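Local coordinates for extracellular ligand-binding receptor (Verminephrobacter eiseniae, PDB 4M88), which probably binds an amino acid or similar small solute outside the cytoplasm and delivers it to an ABC transporter, at residues Q254-P259 with G328-D333; R268-A273 with E290-A295. One frame throughout, in Å; residues are numbered along the deposited sequence.

Interaction 1 (Q254-P259 with G328-D333); sequences QAFPDP and GGFHLD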
# COMPACT_ATOMS: atom_id res chain seq x y z
N GLN A 254 9.34 -2.41 -0.35
CA GLN A 254 8.78 -1.28 0.38
C GLN A 254 8.51 -0.12 -0.55
O GLN A 254 9.33 0.18 -1.42
CB GLN A 254 9.73 -0.82 1.48
CG GLN A 254 10.09 -1.90 2.48
CD GLN A 254 8.97 -2.24 3.45
OE1 GLN A 254 7.78 -2.14 3.12
NE2 GLN A 254 9.34 -2.66 4.65
N ALA A 255 7.37 0.55 -0.37
CA ALA A 255 7.03 1.71 -1.19
C ALA A 255 7.39 2.99 -0.46
O ALA A 255 7.27 4.09 -1.02
CB ALA A 255 5.53 1.70 -1.53
N PHE A 256 7.84 2.86 0.78
CA PHE A 256 8.14 4.01 1.62
C PHE A 256 9.39 3.70 2.42
O PHE A 256 9.73 2.52 2.58
CB PHE A 256 6.97 4.26 2.58
CG PHE A 256 5.66 4.51 1.90
CD1 PHE A 256 5.41 5.73 1.29
CD2 PHE A 256 4.69 3.51 1.84
CE1 PHE A 256 4.21 5.98 0.65
CE2 PHE A 256 3.48 3.75 1.20
CZ PHE A 256 3.24 4.99 0.60
N PRO A 257 10.06 4.74 2.95
CA PRO A 257 11.19 4.49 3.86
C PRO A 257 10.73 3.67 5.06
O PRO A 257 9.53 3.63 5.36
CB PRO A 257 11.59 5.90 4.32
CG PRO A 257 11.14 6.81 3.20
CD PRO A 257 9.85 6.18 2.71
N ASP A 258 11.65 3.00 5.72
CA ASP A 258 11.25 2.13 6.81
C ASP A 258 10.64 2.95 7.94
O ASP A 258 11.20 3.97 8.33
CB ASP A 258 12.46 1.34 7.33
CG ASP A 258 12.04 0.25 8.30
OD1 ASP A 258 11.82 0.59 9.49
OD2 ASP A 258 11.90 -0.92 7.87
N PRO A 259 9.47 2.51 8.45
CA PRO A 259 8.74 3.26 9.49
C PRO A 259 9.46 3.26 10.83
O PRO A 259 9.13 4.08 11.70
CB PRO A 259 7.40 2.51 9.59
CG PRO A 259 7.69 1.12 9.07
CD PRO A 259 8.73 1.32 7.99
N GLY A 328 10.20 15.75 3.67
CA GLY A 328 11.23 15.23 4.56
C GLY A 328 12.11 14.14 3.98
O GLY A 328 12.55 13.24 4.69
N GLY A 329 12.37 14.21 2.67
CA GLY A 329 13.20 13.19 2.05
C GLY A 329 12.43 12.24 1.16
O GLY A 329 13.04 11.51 0.37
N PHE A 330 11.11 12.23 1.29
CA PHE A 330 10.26 11.42 0.43
C PHE A 330 9.68 12.34 -0.64
O PHE A 330 8.98 13.30 -0.33
CB PHE A 330 9.14 10.74 1.22
CG PHE A 330 8.26 9.85 0.39
CD1 PHE A 330 8.71 8.61 -0.04
CD2 PHE A 330 6.97 10.26 0.04
CE1 PHE A 330 7.91 7.79 -0.81
CE2 PHE A 330 6.16 9.43 -0.73
CZ PHE A 330 6.63 8.20 -1.16
N HIS A 331 10.01 12.05 -1.90
CA HIS A 331 9.64 12.93 -3.00
C HIS A 331 8.36 12.45 -3.66
O HIS A 331 8.11 11.24 -3.75
CB HIS A 331 10.74 12.97 -4.05
CG HIS A 331 12.04 13.50 -3.54
ND1 HIS A 331 12.60 14.67 -4.01
CD2 HIS A 331 12.91 13.01 -2.62
CE1 HIS A 331 13.75 14.88 -3.39
NE2 HIS A 331 13.96 13.88 -2.54
N LEU A 332 7.56 13.40 -4.13
CA LEU A 332 6.36 13.12 -4.89
C LEU A 332 6.26 14.13 -6.01
O LEU A 332 6.59 15.30 -5.82
CB LEU A 332 5.11 13.27 -4.02
CG LEU A 332 4.77 12.13 -3.07
CD1 LEU A 332 3.58 12.53 -2.23
CD2 LEU A 332 4.44 10.88 -3.86
N ASP A 333 5.79 13.67 -7.16
CA ASP A 333 5.59 14.55 -8.31
C ASP A 333 4.42 14.03 -9.12
O ASP A 333 4.47 12.90 -9.61
CB ASP A 333 6.84 14.56 -9.18
CG ASP A 333 6.77 15.58 -10.31
OD1 ASP A 333 5.79 16.35 -10.37
OD2 ASP A 333 7.72 15.63 -11.13
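The tight beta hairpin of strands 325-327 and 330-332 sets Phe330 against Ala255, Phe256 and Pro257, in the loop that leaves strand 250-254. In this leucine-binding-type fold that loop runs from the sheet of one lobe to helix 265-277, which packs on helix 18-37 of the other. It is probably one of the hinge crossovers. Gly328 and Gly329 form the hairpin turn, and both have positive phi. Gly329 N is held there by Asp326 OD1.

Phe330 has CG anti to its backbone N (chi1 -178°), which carries the ring off the strand and into the loop. Its CZ lies 3.7 Å from both CD1 and CE1 of Phe256. The two rings meet obliquely, with planes at 45° and centroids 5.5 Å apart. Pro257 lies across the base of the Phe330 ring, with its CD 3.8 Å from Phe330 CD1. All four touching residues are buried. No hydrogen bond joins the two segments; the contact is mainly apolar packing. Leu289 and Leu293 of helix 286-303 also pack on Phe256. A backbone carbonyl also approaches the ring: Ala255 O lies 3.8 Å from Phe330 CE1.

Interaction 2 (R268-A273 with E290-A295); sequences REFQAA and EGYLSA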
# COMPACT_ATOMS: atom_id res chain seq x y z
N ARG A 268 11.54 10.73 11.11
CA ARG A 268 11.53 11.28 12.46
C ARG A 268 10.24 12.05 12.74
O ARG A 268 9.70 11.98 13.85
CB ARG A 268 12.74 12.17 12.68
CG ARG A 268 14.06 11.44 12.60
CD ARG A 268 15.23 12.42 12.64
NE ARG A 268 16.24 12.01 11.67
CZ ARG A 268 16.70 12.78 10.69
NH1 ARG A 268 16.27 14.03 10.55
NH2 ARG A 268 17.61 12.30 9.85
N GLU A 269 9.75 12.77 11.74
CA GLU A 269 8.48 13.51 11.87
C GLU A 269 7.28 12.57 12.02
O GLU A 269 6.36 12.84 12.80
CB GLU A 269 8.30 14.45 10.68
CG GLU A 269 9.33 15.58 10.67
CD GLU A 269 9.39 16.37 9.37
OE1 GLU A 269 9.00 15.83 8.31
OE2 GLU A 269 9.85 17.53 9.42
N PHE A 270 7.28 11.48 11.26
CA PHE A 270 6.28 10.45 11.41
C PHE A 270 6.35 9.86 12.82
O PHE A 270 5.34 9.74 13.49
CB PHE A 270 6.49 9.36 10.36
CG PHE A 270 5.82 8.05 10.68
CD1 PHE A 270 4.43 7.93 10.63
CD2 PHE A 270 6.58 6.93 11.02
CE1 PHE A 270 3.81 6.72 10.94
CE2 PHE A 270 5.97 5.72 11.32
CZ PHE A 270 4.58 5.61 11.27
N GLN A 271 7.55 9.50 13.26
CA GLN A 271 7.67 8.89 14.58
C GLN A 271 7.24 9.86 15.67
O GLN A 271 6.57 9.47 16.62
CB GLN A 271 9.09 8.37 14.82
CG GLN A 271 9.39 7.13 13.98
CD GLN A 271 10.85 7.05 13.57
OE1 GLN A 271 11.67 7.86 14.01
NE2 GLN A 271 11.19 6.09 12.72
N ALA A 272 7.58 11.14 15.51
CA ALA A 272 7.15 12.15 16.48
C ALA A 272 5.63 12.26 16.52
O ALA A 272 5.03 12.41 17.59
CB ALA A 272 7.78 13.49 16.16
N ALA A 273 5.00 12.19 15.36
CA ALA A 273 3.55 12.28 15.27
C ALA A 273 2.90 11.07 15.95
O ALA A 273 1.90 11.20 16.65
CB ALA A 273 3.10 12.41 13.81
N GLU A 290 2.09 4.88 5.61
CA GLU A 290 1.34 5.16 4.39
C GLU A 290 0.19 6.12 4.67
O GLU A 290 -0.08 7.03 3.88
CB GLU A 290 0.79 3.87 3.78
CG GLU A 290 0.10 4.07 2.44
CD GLU A 290 0.19 2.85 1.53
OE1 GLU A 290 0.53 1.74 2.03
OE2 GLU A 290 -0.08 3.00 0.32
N GLY A 291 -0.49 5.91 5.79
CA GLY A 291 -1.62 6.77 6.14
C GLY A 291 -1.12 8.17 6.45
O GLY A 291 -1.69 9.17 6.04
N TYR A 292 -0.01 8.24 7.18
CA TYR A 292 0.60 9.52 7.51
C TYR A 292 1.00 10.29 6.25
O TYR A 292 0.70 11.48 6.11
CB TYR A 292 1.79 9.29 8.44
CG TYR A 292 2.60 10.53 8.75
CD1 TYR A 292 2.29 11.32 9.84
CD2 TYR A 292 3.67 10.91 7.94
CE1 TYR A 292 3.03 12.46 10.14
CE2 TYR A 292 4.42 12.04 8.22
CZ TYR A 292 4.09 12.82 9.31
OH TYR A 292 4.82 13.95 9.59
N LEU A 293 1.67 9.62 5.32
CA LEU A 293 2.15 10.29 4.10
C LEU A 293 1.00 10.66 3.16
O LEU A 293 1.07 11.66 2.44
CB LEU A 293 3.18 9.43 3.36
CG LEU A 293 4.54 9.35 4.07
CD1 LEU A 293 5.47 8.34 3.41
CD2 LEU A 293 5.20 10.72 4.12
N SER A 294 -0.05 9.85 3.16
CA SER A 294 -1.19 10.13 2.30
C SER A 294 -1.86 11.40 2.78
O SER A 294 -2.19 12.29 1.99
CB SER A 294 -2.16 8.95 2.25
OG SER A 294 -1.55 7.82 1.67
N ALA A 295 -2.07 11.49 4.09
CA ALA A 295 -2.66 12.68 4.69
C ALA A 295 -1.72 13.88 4.56
O ALA A 295 -2.16 14.99 4.25
CB ALA A 295 -3.02 12.42 6.15
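Tyr292 lays its ring against Phe270 and Ala273 where helices 265-277 and 286-303 cross in one lobe of the binding protein. The short helix segments run at 106° to each other, with axes 10.8 Å apart at their closest. The packing is tight around Phe270. Its CA sits over one face of the Tyr292 ring, 4.0 Å from the centroid, in a CH-pi contact. Its own ring turns an edge to the Tyr292 face, a T-shaped pair with planes at 68°. Phe270 CD1 comes within 3.7 Å of Tyr292 CB. The Ala273 methyl packs obliquely on the ring, with CB 3.7 Å from Tyr292 CE1. With chi1 at 174°, Tyr292 CG stands opposite the backbone N, and this points the ring at helix 265-277.

The Glu269 side is the more open one. This residue is partly exposed and meets the tyrosine through CB and its backbone, with CB 3.7 Å from Tyr292 OH. Its carboxylate turns instead to Arg296 in a salt bridge. The phenol has its hydrogen bond with Gln34 OE1 of helix 18-37.

No direct hydrogen bond links the two segments. Two polar links flank the aromatic core instead. The Glu269-Arg296 salt bridge joins the two helices themselves. The Gln34 amide comes from a third helix: NE2 bonds to Glu269 O while OE1 bonds to Tyr292 OH. The crossing therefore combines an apolar, aromatic core with polar ties beside it, and the buried phenol is satisfied without a partner from helix 265-277.

Interactions 1 and 2 have centres 10 Å apart and share helix 286-303 as a packing surface. Both segments of interaction 2 fall in the chain between 254-259 and 328-333. The contacts also touch directly. Phe256 CD1 lies 3.4 Å from Leu293 CD1, and Phe256 CE2 lies 3.4 Å from Glu290 CD. Glu290 in turn forms a salt bridge with Arg122, which Phe256 also touches. At the other end, Pro259 O probably accepts a hydrogen bond from Gln271 NE2 at 3.1 Å. The presumed hinge loop is thus tied to both helices. A glycerol, probably from crystallisation, bonds weakly to Asp258 OD2, which also bonds Tyr357 OH.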